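PDB 6EP3: Lmo0651 protein from Listeria monocytogenes serovar 1/2a, which controls expression of the Agr system and mediates virulence, probably as a DNA-binding transcription activator of the GntR family. Local coordinates for residues L83-I87 against I156-M160; V91-K97 against L140-A144; M105-Y111 against Y187-A191; R113-M117 against A132-F136. All blocks are in the same frame, centred on the assembly; numbering follows the deposited sequence.

Contact 1: residues L83-I87 against I156-M160; sequences LMETI and IFFQM
Ile87 and Ile156 meet in the tight part of this contact. CG2 of Ile156 lies 3.7 Å from CD1 of Ile87, and the two side chains lie alongside, pointing opposite ways. The same CD1 methyl also meets two further side chains of the partner helix. It sits 3.6 Å from Phe157 CE1, obliquely to that ring, and it meets Met160 CE tip to tip, also at 3.6 Å. The bend at the end of the Met160 chain, chi3 -55°, turns CE toward this methyl. The other branch of Ile156 ends in CD1, which packs on Thr86 CG2 at 3.6 Å. Helix 77-101 and helix 147-163 run antiparallel here within the all-helical FCD domain. The axes of the two short segments come no nearer than 11.0 Å, so side chains rather than backbones fill the interface. The Leu83 contacts are slightly longer. Leu83 CB is 4.0 Å from Ile156 CG2, and Leu83 CD1 runs alongside Met160 CG at 3.8 Å. The loose side is the margin, where Glu85 and Gln159 are partly exposed and make no contact across the two segments. The second subunit adds polar bonds, Thr86 OG1 to its Gln149 and Glu85 to its Lys97, and its Tyr148 packs on Leu83.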
loop_
_atom_site.group_PDB
_atom_site.type_symbol
_atom_site.label_atom_id
_atom_site.label_comp_id
_atom_site.label_asym_id
_atom_site.label_seq_id
_atom_site.Cartn_x
_atom_site.Cartn_y
_atom_site.Cartn_z
ATOM N N LEU B 83 -3.353 10.278 -5.194
ATOM C CA LEU B 83 -3.927 9.403 -4.177
ATOM C C LEU B 83 -5.374 9.054 -4.512
ATOM O O LEU B 83 -5.794 7.898 -4.366
ATOM C CB LEU B 83 -3.835 10.067 -2.802
ATOM C CG LEU B 83 -2.401 10.396 -2.383
ATOM C CD1 LEU B 83 -2.355 11.119 -1.041
ATOM C CD2 LEU B 83 -1.547 9.130 -2.344
ATOM N N MET B 84 -6.141 10.040 -4.987
ATOM C CA MET B 84 -7.539 9.778 -5.310
ATOM C C MET B 84 -7.677 8.869 -6.526
ATOM O O MET B 84 -8.603 8.054 -6.586
ATOM C CB MET B 84 -8.275 11.096 -5.537
ATOM C CG MET B 84 -9.079 11.545 -4.334
ATOM S SD MET B 84 -10.346 12.750 -4.750
ATOM C CE MET B 84 -9.382 13.949 -5.654
ATOM N N GLU B 85 -6.761 8.972 -7.487
ATOM C CA GLU B 85 -6.774 8.046 -8.614
ATOM C C GLU B 85 -6.514 6.622 -8.145
ATOM O O GLU B 85 -7.161 5.673 -8.612
ATOM C CB GLU B 85 -5.744 8.470 -9.660
ATOM C CG GLU B 85 -6.056 9.796 -10.333
ATOM C CD GLU B 85 -4.940 10.270 -11.242
ATOM O OE1 GLU B 85 -5.182 11.195 -12.045
ATOM O OE2 GLU B 85 -3.818 9.723 -11.154
ATOM N N THR B 86 -5.570 6.450 -7.216
ATOM C CA THR B 86 -5.359 5.123 -6.641
ATOM C C THR B 86 -6.633 4.611 -5.975
ATOM O O THR B 86 -7.071 3.471 -6.215
ATOM C CB THR B 86 -4.196 5.159 -5.649
ATOM O OG1 THR B 86 -2.993 5.537 -6.335
ATOM C CG2 THR B 86 -4.009 3.798 -4.990
ATOM N N ILE B 87 -7.253 5.461 -5.152
ATOM C CA ILE B 87 -8.491 5.082 -4.477
ATOM C C ILE B 87 -9.546 4.665 -5.492
ATOM O O ILE B 87 -10.239 3.657 -5.311
ATOM C CB ILE B 87 -8.984 6.240 -3.592
ATOM C CG1 ILE B 87 -8.007 6.478 -2.441
ATOM C CG2 ILE B 87 -10.382 5.959 -3.059
ATOM C CD1 ILE B 87 -8.262 7.751 -1.685
ATOM N N ILE B 156 -3.535 5.339 2.755
ATOM C CA ILE B 156 -3.745 6.525 1.924
ATOM C C ILE B 156 -4.611 7.548 2.652
ATOM O O ILE B 156 -4.332 8.755 2.626
ATOM C CB ILE B 156 -4.374 6.134 0.578
ATOM C CG1 ILE B 156 -3.359 5.415 -0.308
ATOM C CG2 ILE B 156 -4.938 7.366 -0.117
ATOM C CD1 ILE B 156 -3.941 5.010 -1.637
ATOM N N PHE B 157 -5.696 7.087 3.281
ATOM C CA PHE B 157 -6.586 7.991 4.001
ATOM C C PHE B 157 -5.859 8.652 5.161
ATOM O O PHE B 157 -6.054 9.843 5.434
ATOM C CB PHE B 157 -7.809 7.227 4.517
ATOM C CG PHE B 157 -8.843 6.941 3.467
ATOM C CD1 PHE B 157 -9.064 7.829 2.433
ATOM C CD2 PHE B 157 -9.611 5.789 3.529
ATOM C CE1 PHE B 157 -10.023 7.576 1.465
ATOM C CE2 PHE B 157 -10.573 5.528 2.568
ATOM C CZ PHE B 157 -10.779 6.424 1.535
ATOM N N PHE B 158 -5.018 7.887 5.857
ATOM C CA PHE B 158 -4.210 8.452 6.930
ATOM C C PHE B 158 -3.339 9.583 6.405
ATOM O O PHE B 158 -3.288 10.678 6.989
ATOM C CB PHE B 158 -3.347 7.360 7.563
ATOM C CG PHE B 158 -2.438 7.861 8.645
ATOM C CD1 PHE B 158 -1.146 8.267 8.356
ATOM C CD2 PHE B 158 -2.878 7.923 9.958
ATOM C CE1 PHE B 158 -0.313 8.729 9.354
ATOM C CE2 PHE B 158 -2.047 8.383 10.962
ATOM C CZ PHE B 158 -0.765 8.788 10.659
ATOM N N GLN B 159 -2.640 9.325 5.302
ATOM C CA GLN B 159 -1.753 10.336 4.743
ATOM C C GLN B 159 -2.531 11.575 4.311
ATOM O O GLN B 159 -2.093 12.706 4.547
ATOM C CB GLN B 159 -0.963 9.748 3.571
ATOM C CG GLN B 159 0.090 8.724 3.988
ATOM C CD GLN B 159 1.494 9.117 3.563
ATOM O OE1 GLN B 159 1.767 10.283 3.283
ATOM N NE2 GLN B 159 2.393 8.139 3.513
ATOM N N MET B 160 -3.702 11.386 3.703
ATOM C CA MET B 160 -4.506 12.536 3.296
ATOM C C MET B 160 -4.946 13.353 4.504
ATOM O O MET B 160 -4.727 14.572 4.555
ATOM C CB MET B 160 -5.713 12.083 2.475
ATOM C CG MET B 160 -5.407 11.965 1.000
ATOM S SD MET B 160 -6.867 11.642 0.009
ATOM C CE MET B 160 -7.454 10.183 0.823
#

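Contact 2: residues V91-K97 against L140-A144; sequences VDAAIAK and LISFA
Apolar packing joins Val91 to both Leu140 and Ile141. Val91 has its two methyls split between them. CG2 presses on Ile141 CG1 at 3.5 Å, with the side chains set nearly perpendicular. CG1 rests on Leu140 CD1 at 3.9 Å. With CG1 anti to the backbone nitrogen (chi1 174°), the valine straddles the two neighbours. Ile95 points its CB away, but its bent end swings back. Its CD1 lies 3.9 Å from Phe143 CD2, beside the rim and level with the ring.

Small side chains bring the backbones close. The CA atoms of Ala94 and Ala144 are 4.3 Å apart, and the CB atoms of the same two residues touch at 3.6 Å. Ala94 CB also lies against the main chain of the partner, 3.5 Å from Leu140 O, with Ile141 O close by.

The polar interaction is a single hydrogen bond. The Lys97 chain is fully extended and carries NZ to Ala144 O at 3.2 Å, meeting that carbonyl almost head-on (163° at the oxygen). NZ also forms a salt bridge with Glu85 of the second subunit, so one ammonium group serves both the chain's own turn and the dimer.

Ile202 and Leu190 cover parts of the apolar patch from helices 195-219 and 173-192. Both helices of the contact run the same way here. Their packing within one bundle, with the dimer partner alongside, fits the all-helical FCD domain, the C-terminal domain of FadR-like GntR regulators.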
loop_
_atom_site.group_PDB
_atom_site.type_symbol
_atom_site.label_atom_id
_atom_site.label_comp_id
_atom_site.label_asym_id
_atom_site.label_seq_id
_atom_site.Cartn_x
_atom_site.Cartn_y
_atom_site.Cartn_z
ATOM N N VAL B 91 -11.685 1.264 -6.022
ATOM C CA VAL B 91 -13.141 1.205 -5.852
ATOM C C VAL B 91 -13.799 0.585 -7.081
ATOM O O VAL B 91 -14.663 -0.302 -6.974
ATOM C CB VAL B 91 -13.710 2.607 -5.567
ATOM C CG1 VAL B 91 -15.232 2.571 -5.539
ATOM C CG2 VAL B 91 -13.167 3.162 -4.262
ATOM N N ASP B 92 -13.415 1.059 -8.268
ATOM C CA ASP B 92 -14.020 0.555 -9.493
ATOM C C ASP B 92 -13.734 -0.928 -9.678
ATOM O O ASP B 92 -14.633 -1.695 -10.046
ATOM C CB ASP B 92 -13.522 1.355 -10.696
ATOM C CG ASP B 92 -14.185 0.929 -11.989
ATOM O OD1 ASP B 92 -15.381 1.243 -12.172
ATOM O OD2 ASP B 92 -13.515 0.276 -12.818
ATOM N N ALA B 93 -12.492 -1.358 -9.426
ATOM C CA ALA B 93 -12.179 -2.776 -9.554
ATOM C C ALA B 93 -12.923 -3.605 -8.513
ATOM O O ALA B 93 -13.332 -4.735 -8.795
ATOM C CB ALA B 93 -10.672 -3.002 -9.446
ATOM N N ALA B 94 -13.112 -3.063 -7.309
ATOM C CA ALA B 94 -13.887 -3.776 -6.299
ATOM C C ALA B 94 -15.305 -4.025 -6.786
ATOM O O ALA B 94 -15.817 -5.151 -6.705
ATOM C CB ALA B 94 -13.905 -2.985 -4.990
ATOM N N ILE B 95 -15.955 -2.980 -7.301
ATOM C CA ILE B 95 -17.330 -3.136 -7.768
ATOM C C ILE B 95 -17.384 -4.094 -8.953
ATOM O O ILE B 95 -18.275 -4.949 -9.041
ATOM C CB ILE B 95 -17.945 -1.764 -8.096
ATOM C CG1 ILE B 95 -17.957 -0.886 -6.845
ATOM C CG2 ILE B 95 -19.368 -1.915 -8.588
ATOM C CD1 ILE B 95 -18.507 -1.594 -5.627
ATOM N N ALA B 96 -16.416 -3.991 -9.866
ATOM C CA ALA B 96 -16.394 -4.876 -11.025
ATOM C C ALA B 96 -16.230 -6.333 -10.604
ATOM O O ALA B 96 -16.921 -7.221 -11.115
ATOM C CB ALA B 96 -15.273 -4.459 -11.980
ATOM N N LYS B 97 -15.307 -6.599 -9.679
ATOM C CA LYS B 97 -15.092 -7.967 -9.223
ATOM C C LYS B 97 -16.322 -8.512 -8.515
ATOM O O LYS B 97 -16.744 -9.647 -8.773
ATOM C CB LYS B 97 -13.871 -8.028 -8.306
ATOM C CG LYS B 97 -13.486 -9.440 -7.879
ATOM C CD LYS B 97 -12.380 -9.420 -6.833
ATOM C CE LYS B 97 -12.036 -10.826 -6.358
ATOM N NZ LYS B 97 -11.108 -10.795 -5.194
ATOM N N LEU B 140 -17.049 0.236 0.165
ATOM C CA LEU B 140 -17.067 -0.045 -1.269
ATOM C C LEU B 140 -15.886 -0.922 -1.674
ATOM O O LEU B 140 -16.046 -1.901 -2.412
ATOM C CB LEU B 140 -17.033 1.261 -2.061
ATOM C CG LEU B 140 -18.335 2.048 -2.137
ATOM C CD1 LEU B 140 -18.139 3.268 -3.017
ATOM C CD2 LEU B 140 -19.444 1.165 -2.676
ATOM N N ILE B 141 -14.695 -0.598 -1.170
ATOM C CA ILE B 141 -13.500 -1.349 -1.555
ATOM C C ILE B 141 -13.519 -2.746 -0.947
ATOM O O ILE B 141 -13.104 -3.723 -1.584
ATOM C CB ILE B 141 -12.233 -0.574 -1.159
ATOM C CG1 ILE B 141 -12.179 0.740 -1.930
ATOM C CG2 ILE B 141 -10.986 -1.410 -1.427
ATOM C CD1 ILE B 141 -10.932 1.525 -1.703
ATOM N N SER B 142 -14.002 -2.866 0.289
ATOM C CA SER B 142 -14.104 -4.161 0.941
ATOM C C SER B 142 -15.053 -5.079 0.202
ATOM O O SER B 142 -14.974 -6.301 0.363
ATOM C CB SER B 142 -14.584 -3.992 2.382
ATOM O OG SER B 142 -16.002 -3.949 2.431
ATOM N N PHE B 143 -15.951 -4.515 -0.607
ATOM C CA PHE B 143 -16.780 -5.374 -1.446
ATOM C C PHE B 143 -15.951 -6.308 -2.328
ATOM O O PHE B 143 -16.474 -7.325 -2.796
ATOM C CB PHE B 143 -17.722 -4.532 -2.308
ATOM C CG PHE B 143 -18.849 -3.899 -1.532
ATOM C CD1 PHE B 143 -19.104 -4.274 -0.223
ATOM C CD2 PHE B 143 -19.654 -2.935 -2.118
ATOM C CE1 PHE B 143 -20.142 -3.697 0.492
ATOM C CE2 PHE B 143 -20.688 -2.355 -1.413
ATOM C CZ PHE B 143 -20.933 -2.737 -0.102
ATOM N N ALA B 144 -14.672 -6.002 -2.563
ATOM C CA ALA B 144 -13.812 -6.911 -3.311
ATOM C C ALA B 144 -13.311 -8.082 -2.477
ATOM O O ALA B 144 -12.754 -9.025 -3.047
ATOM C CB ALA B 144 -12.605 -6.165 -3.891
#

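Contact 3: residues M105-Y111 against Y187-A191; sequences MDLEKLY and YELLA
In the helical bundle of the FCD domain, helix 107-123 packs antiparallel to helix 173-192, and Tyr111 meets Tyr187 between them. The axes of segments 107-111 and 187-191 approach to 10.6 Å, with 166° between their directions. The aromatic pair is oblique, with ring centroids 5.0 Å apart and planes at 48°. Tyr111 CB sits over one face of the Tyr187 ring, a CH-pi contact 4.1 Å from the centroid. Tyr111 CD1 lies over the same ring, displaced toward its rim, 3.5 Å from Tyr187 CE2.

Beyond the rings the contact is aliphatic. Leu110 has CG anti to its main-chain nitrogen (chi1 -170°), which sends CD2 to the Leu190 CD1 methyl, 4.0 Å away. Leu107 CD2 touches Leu190 CB, and Leu107 CD1 approaches Ala191 CA to 3.6 Å. Phe143 packs on Leu107 and Leu110 from the loop after helix 126-142. Partly exposed Met105 extends the same patch with its SD near Leu190.

The start of the first helix is capped. Asp106 is the N-cap, and its OD2 accepts from Lys109 N from above the carboxylate plane. Just after this cap, Leu107 O, which already takes the hydrogen bond from Tyr111 N, meets the edge of the Tyr187 ring, 3.2 Å from CE1.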
loop_
_atom_site.group_PDB
_atom_site.type_symbol
_atom_site.label_atom_id
_atom_site.label_comp_id
_atom_site.label_asym_id
_atom_site.label_seq_id
_atom_site.Cartn_x
_atom_site.Cartn_y
_atom_site.Cartn_z
ATOM N N MET B 105 -22.608 -8.318 -1.493
ATOM C CA MET B 105 -22.152 -7.050 -0.943
ATOM C C MET B 105 -22.917 -6.723 0.332
ATOM O O MET B 105 -24.151 -6.779 0.358
ATOM C CB MET B 105 -22.333 -5.932 -1.967
ATOM C CG MET B 105 -21.662 -6.191 -3.302
ATOM S SD MET B 105 -22.082 -4.917 -4.504
ATOM C CE MET B 105 -22.897 -5.893 -5.762
ATOM N N ASP B 106 -22.183 -6.387 1.393
ATOM C CA ASP B 106 -22.784 -5.948 2.653
ATOM C C ASP B 106 -23.346 -4.544 2.453
ATOM O O ASP B 106 -22.777 -3.541 2.891
ATOM C CB ASP B 106 -21.764 -5.981 3.785
ATOM C CG ASP B 106 -22.411 -6.064 5.155
ATOM O OD1 ASP B 106 -21.881 -6.792 6.020
ATOM O OD2 ASP B 106 -23.444 -5.397 5.373
ATOM N N LEU B 107 -24.491 -4.475 1.770
ATOM C CA LEU B 107 -25.103 -3.184 1.473
ATOM C C LEU B 107 -25.732 -2.543 2.703
ATOM O O LEU B 107 -25.959 -1.326 2.701
ATOM C CB LEU B 107 -26.158 -3.339 0.377
ATOM C CG LEU B 107 -25.617 -3.801 -0.975
ATOM C CD1 LEU B 107 -26.747 -3.935 -1.973
ATOM C CD2 LEU B 107 -24.562 -2.830 -1.486
ATOM N N GLU B 108 -26.009 -3.323 3.752
ATOM C CA GLU B 108 -26.543 -2.737 4.978
ATOM C C GLU B 108 -25.468 -1.961 5.722
ATOM O O GLU B 108 -25.722 -0.865 6.239
ATOM C CB GLU B 108 -27.123 -3.830 5.869
ATOM C CG GLU B 108 -28.304 -4.549 5.259
ATOM C CD GLU B 108 -28.544 -5.891 5.906
ATOM O OE1 GLU B 108 -27.650 -6.359 6.643
ATOM O OE2 GLU B 108 -29.622 -6.480 5.675
ATOM N N LYS B 109 -24.251 -2.505 5.761
ATOM C CA LYS B 109 -23.130 -1.757 6.312
ATOM C C LYS B 109 -22.874 -0.493 5.506
ATOM O O LYS B 109 -22.593 0.569 6.073
ATOM C CB LYS B 109 -21.882 -2.640 6.353
ATOM C CG LYS B 109 -20.783 -2.114 7.259
ATOM C CD LYS B 109 -19.621 -3.092 7.351
ATOM C CE LYS B 109 -18.926 -3.255 6.006
ATOM N NZ LYS B 109 -17.644 -4.011 6.102
ATOM N N LEU B 110 -22.977 -0.584 4.180
ATOM C CA LEU B 110 -22.771 0.590 3.341
ATOM C C LEU B 110 -23.828 1.650 3.619
ATOM O O LEU B 110 -23.523 2.846 3.688
ATOM C CB LEU B 110 -22.788 0.185 1.868
ATOM C CG LEU B 110 -22.350 1.219 0.834
ATOM C CD1 LEU B 110 -20.840 1.406 0.876
ATOM C CD2 LEU B 110 -22.796 0.782 -0.546
ATOM N N TYR B 111 -25.083 1.225 3.771
ATOM C CA TYR B 111 -26.145 2.162 4.117
ATOM C C TYR B 111 -25.863 2.831 5.455
ATOM O O TYR B 111 -26.041 4.047 5.600
ATOM C CB TYR B 111 -27.487 1.433 4.138
ATOM C CG TYR B 111 -28.687 2.329 4.315
ATOM C CD1 TYR B 111 -29.184 3.068 3.252
ATOM C CD2 TYR B 111 -29.338 2.413 5.537
ATOM C CE1 TYR B 111 -30.289 3.881 3.404
ATOM C CE2 TYR B 111 -30.450 3.222 5.700
ATOM C CZ TYR B 111 -30.918 3.955 4.630
ATOM O OH TYR B 111 -32.016 4.766 4.783
ATOM N N TYR B 187 -25.245 3.661 -3.360
ATOM C CA TYR B 187 -25.873 2.590 -2.590
ATOM C C TYR B 187 -27.125 2.073 -3.291
ATOM O O TYR B 187 -27.345 0.861 -3.385
ATOM C CB TYR B 187 -26.223 3.071 -1.180
ATOM C CG TYR B 187 -27.266 2.195 -0.519
ATOM C CD1 TYR B 187 -26.910 0.984 0.062
ATOM C CD2 TYR B 187 -28.609 2.558 -0.505
ATOM C CE1 TYR B 187 -27.852 0.169 0.653
ATOM C CE2 TYR B 187 -29.564 1.744 0.079
ATOM C CZ TYR B 187 -29.178 0.552 0.659
ATOM O OH TYR B 187 -30.117 -0.262 1.247
ATOM N N GLU B 188 -27.973 2.989 -3.766
ATOM C CA GLU B 188 -29.238 2.587 -4.369
ATOM C C GLU B 188 -29.020 1.841 -5.676
ATOM O O GLU B 188 -29.682 0.828 -5.936
ATOM C CB GLU B 188 -30.126 3.811 -4.593
ATOM C CG GLU B 188 -30.860 4.275 -3.349
ATOM C CD GLU B 188 -31.745 5.480 -3.601
ATOM O OE1 GLU B 188 -32.062 5.758 -4.777
ATOM O OE2 GLU B 188 -32.121 6.150 -2.618
ATOM N N LEU B 189 -28.098 2.319 -6.513
ATOM C CA LEU B 189 -27.823 1.616 -7.759
ATOM C C LEU B 189 -27.260 0.230 -7.485
ATOM O O LEU B 189 -27.665 -0.745 -8.128
ATOM C CB LEU B 189 -26.870 2.432 -8.628
ATOM C CG LEU B 189 -27.452 3.747 -9.144
ATOM C CD1 LEU B 189 -26.360 4.605 -9.753
ATOM C CD2 LEU B 189 -28.560 3.490 -10.153
ATOM N N LEU B 190 -26.374 0.110 -6.491
ATOM C CA LEU B 190 -25.854 -1.205 -6.142
ATOM C C LEU B 190 -26.969 -2.121 -5.658
ATOM O O LEU B 190 -27.043 -3.288 -6.060
ATOM C CB LEU B 190 -24.768 -1.074 -5.074
ATOM C CG LEU B 190 -23.424 -0.508 -5.537
ATOM C CD1 LEU B 190 -22.446 -0.447 -4.378
ATOM C CD2 LEU B 190 -22.859 -1.336 -6.682
ATOM N N ALA B 191 -27.874 -1.593 -4.827
ATOM C CA ALA B 191 -28.960 -2.410 -4.302
ATOM C C ALA B 191 -29.930 -2.834 -5.397
ATOM O O ALA B 191 -30.522 -3.916 -5.311
ATOM C CB ALA B 191 -29.696 -1.653 -3.197
#

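Contact 4: residues R113-M117 against A132-F136; sequences RMQEM and AHHRF. With EDO (1,2-ethanediol), chain L; SO4 (sulfate ion), chain O.
Arg113 and Arg135 stack across a pair of antiparallel helices, 107-123 and 126-142, which form a helical hairpin in the FCD domain. The axes of the two short segments come within 8.5 Å. From its base, Arg113 CB is 4.0 Å from Phe136 CA and also lies at the rim of that ring. The chain then bends at chi2 (-96°), and CD passes Arg135 CB at 3.7 Å. NE donates to O4 of a sulfate, probably from the crystallisation liquor. Arg135 NH1 sits over one face of the Arg113 guanidinium, toward its rim. The two groups lie flat on each other, centres 3.9 Å apart and planes at 28°. Arg113 NH1 donates to Arg135 O at 2.9 Å (146° at the hydrogen). This oxygen lies in the guanidinium plane, while the donor stands above the carbonyl plane. NH2 donates to the same sulfate O4 as NE. The sulfate lies farther from Arg135, but the anion may still help offset the two charges.

The buried side is mostly apolar. Met117 SD makes a Met-aromatic contact with Phe136, 3.7 Å from its CB and oblique to the ring. Met117 CG packs on Ala132 CB, and Met117 CE lies beside His133 ND1, which has no hydrogen-bonding partner in the model. On the other side of helix 126-142, an ethanediol, probably also from the liquor, bonds Tyr80 OH and may mark a pocket. His133 NE2 is 2.9 Å from O1 of the diol, and His134 NE2 is 3.1 Å from its O2.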
loop_
_atom_site.group_PDB
_atom_site.type_symbol
_atom_site.label_atom_id
_atom_site.label_comp_id
_atom_site.label_asym_id
_atom_site.label_seq_id
_atom_site.Cartn_x
_atom_site.Cartn_y
_atom_site.Cartn_z
ATOM N N ARG B 113 -22.929 3.384 6.761
ATOM C CA ARG B 113 -21.820 4.326 6.583
ATOM C C ARG B 113 -22.281 5.608 5.894
ATOM O O ARG B 113 -21.889 6.716 6.291
ATOM C CB ARG B 113 -20.693 3.677 5.778
ATOM C CG ARG B 113 -20.168 2.350 6.320
ATOM C CD ARG B 113 -18.927 2.544 7.176
ATOM N NE ARG B 113 -18.554 1.331 7.899
ATOM C CZ ARG B 113 -17.502 0.572 7.599
ATOM N NH1 ARG B 113 -16.702 0.897 6.585
ATOM N NH2 ARG B 113 -17.241 -0.511 8.317
ATOM N N MET B 114 -23.109 5.475 4.855
ATOM C CA MET B 114 -23.676 6.651 4.203
ATOM C C MET B 114 -24.502 7.476 5.186
ATOM O O MET B 114 -24.448 8.714 5.180
ATOM C CB MET B 114 -24.527 6.220 3.004
ATOM C CG MET B 114 -25.167 7.369 2.234
ATOM S SD MET B 114 -26.789 7.829 2.900
ATOM C CE MET B 114 -27.592 6.234 2.986
ATOM N N GLN B 115 -25.262 6.805 6.053
ATOM C CA GLN B 115 -26.074 7.533 7.020
ATOM C C GLN B 115 -25.219 8.202 8.084
ATOM O O GLN B 115 -25.589 9.266 8.587
ATOM C CB GLN B 115 -27.097 6.598 7.659
ATOM C CG GLN B 115 -28.221 6.227 6.718
ATOM C CD GLN B 115 -29.515 5.924 7.440
ATOM O OE1 GLN B 115 -30.596 6.199 6.925
ATOM N NE2 GLN B 115 -29.414 5.345 8.632
ATOM N N GLU B 116 -24.076 7.608 8.434
ATOM C CA GLU B 116 -23.165 8.286 9.352
ATOM C C GLU B 116 -22.586 9.535 8.707
ATOM O O GLU B 116 -22.390 10.558 9.379
ATOM C CB GLU B 116 -22.053 7.338 9.801
ATOM C CG GLU B 116 -22.471 6.398 10.920
ATOM C CD GLU B 116 -22.827 7.130 12.201
ATOM O OE1 GLU B 116 -23.953 7.661 12.303
ATOM O OE2 GLU B 116 -21.982 7.161 13.118
ATOM N N MET B 117 -22.295 9.466 7.407
ATOM C CA MET B 117 -21.957 10.677 6.666
ATOM C C MET B 117 -23.046 11.733 6.823
ATOM O O MET B 117 -22.768 12.892 7.153
ATOM C CB MET B 117 -21.749 10.357 5.193
ATOM C CG MET B 117 -20.435 9.710 4.872
ATOM S SD MET B 117 -20.603 8.926 3.271
ATOM C CE MET B 117 -20.210 10.337 2.253
ATOM N N ALA B 132 -16.028 9.467 8.019
ATOM C CA ALA B 132 -17.177 8.678 7.583
ATOM C C ALA B 132 -17.209 8.527 6.066
ATOM O O ALA B 132 -17.554 7.458 5.547
ATOM C CB ALA B 132 -18.469 9.328 8.094
ATOM N N HIS B 133 -16.871 9.594 5.341
ATOM C CA HIS B 133 -16.696 9.511 3.896
ATOM C C HIS B 133 -15.645 8.465 3.538
ATOM O O HIS B 133 -15.847 7.635 2.634
ATOM C CB HIS B 133 -16.316 10.900 3.375
ATOM C CG HIS B 133 -15.982 10.948 1.918
ATOM N ND1 HIS B 133 -16.810 10.436 0.943
ATOM C CD2 HIS B 133 -14.912 11.467 1.270
ATOM C CE1 HIS B 133 -16.262 10.632 -0.243
ATOM N NE2 HIS B 133 -15.108 11.253 -0.072
ATOM N N HIS B 134 -14.521 8.474 4.263
ATOM C CA HIS B 134 -13.472 7.486 4.024
ATOM C C HIS B 134 -13.960 6.072 4.322
ATOM O O HIS B 134 -13.626 5.130 3.599
ATOM C CB HIS B 134 -12.245 7.820 4.868
ATOM C CG HIS B 134 -11.558 9.082 4.451
ATOM N ND1 HIS B 134 -10.573 9.678 5.210
ATOM C CD2 HIS B 134 -11.712 9.858 3.353
ATOM C CE1 HIS B 134 -10.152 10.770 4.597
ATOM N NE2 HIS B 134 -10.825 10.902 3.467
ATOM N N ARG B 135 -14.759 5.904 5.380
ATOM C CA ARG B 135 -15.255 4.572 5.727
ATOM C C ARG B 135 -16.280 4.068 4.713
ATOM O O ARG B 135 -16.335 2.867 4.431
ATOM C CB ARG B 135 -15.856 4.573 7.133
ATOM C CG ARG B 135 -14.868 4.911 8.245
ATOM C CD ARG B 135 -14.725 3.771 9.238
ATOM N NE ARG B 135 -15.826 3.729 10.195
ATOM C CZ ARG B 135 -16.305 2.611 10.733
ATOM N NH1 ARG B 135 -15.782 1.437 10.408
ATOM N NH2 ARG B 135 -17.309 2.665 11.597
ATOM N N PHE B 136 -17.085 4.966 4.147
ATOM C CA PHE B 136 -17.963 4.592 3.040
ATOM C C PHE B 136 -17.146 4.092 1.845
ATOM O O PHE B 136 -17.456 3.051 1.239
ATOM C CB PHE B 136 -18.832 5.790 2.651
ATOM C CG PHE B 136 -19.736 5.537 1.482
ATOM C CD1 PHE B 136 -20.989 4.979 1.668
ATOM C CD2 PHE B 136 -19.337 5.859 0.195
ATOM C CE1 PHE B 136 -21.826 4.744 0.593
ATOM C CE2 PHE B 136 -20.168 5.620 -0.889
ATOM C CZ PHE B 136 -21.412 5.063 -0.689
HETATM C C1 EDO L . -11.953 11.108 -1.121
HETATM O O1 EDO L . -12.732 12.293 -1.312
HETATM C C2 EDO L . -10.575 11.504 -0.603
HETATM O O2 EDO L . -10.729 12.234 0.621
HETATM S S SO4 O . -19.824 -1.579 11.176
HETATM O O1 SO4 O . -19.904 -2.931 10.631
HETATM O O2 SO4 O . -18.555 -1.415 11.880
HETATM O O3 SO4 O . -20.936 -1.370 12.099
HETATM O O4 SO4 O . -19.902 -0.605 10.089
#

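How the contacts relate
From the N terminus, helix 77-101 opens contact 1 with 83-87 and contact 2 with 91-97. Helix 107-123 then opens contact 3 and contact 4. The loops close in another order. Contact 4 closes first, at 132-136, and is nested inside all the others. Contact 2 closes next at 140-144, inside the loop that contact 1 closes at 156-160. Contact 3 closes last, at 187-191, and crosses both contact 1 and contact 2. Five helices of the FCD domain are tied in this way. Phe157 bridges contact 1 to His134 of contact 4, and Leu110 packs contact 3 onto both Phe136 and Leu140. Contacts 1 and 2 also reach the second subunit.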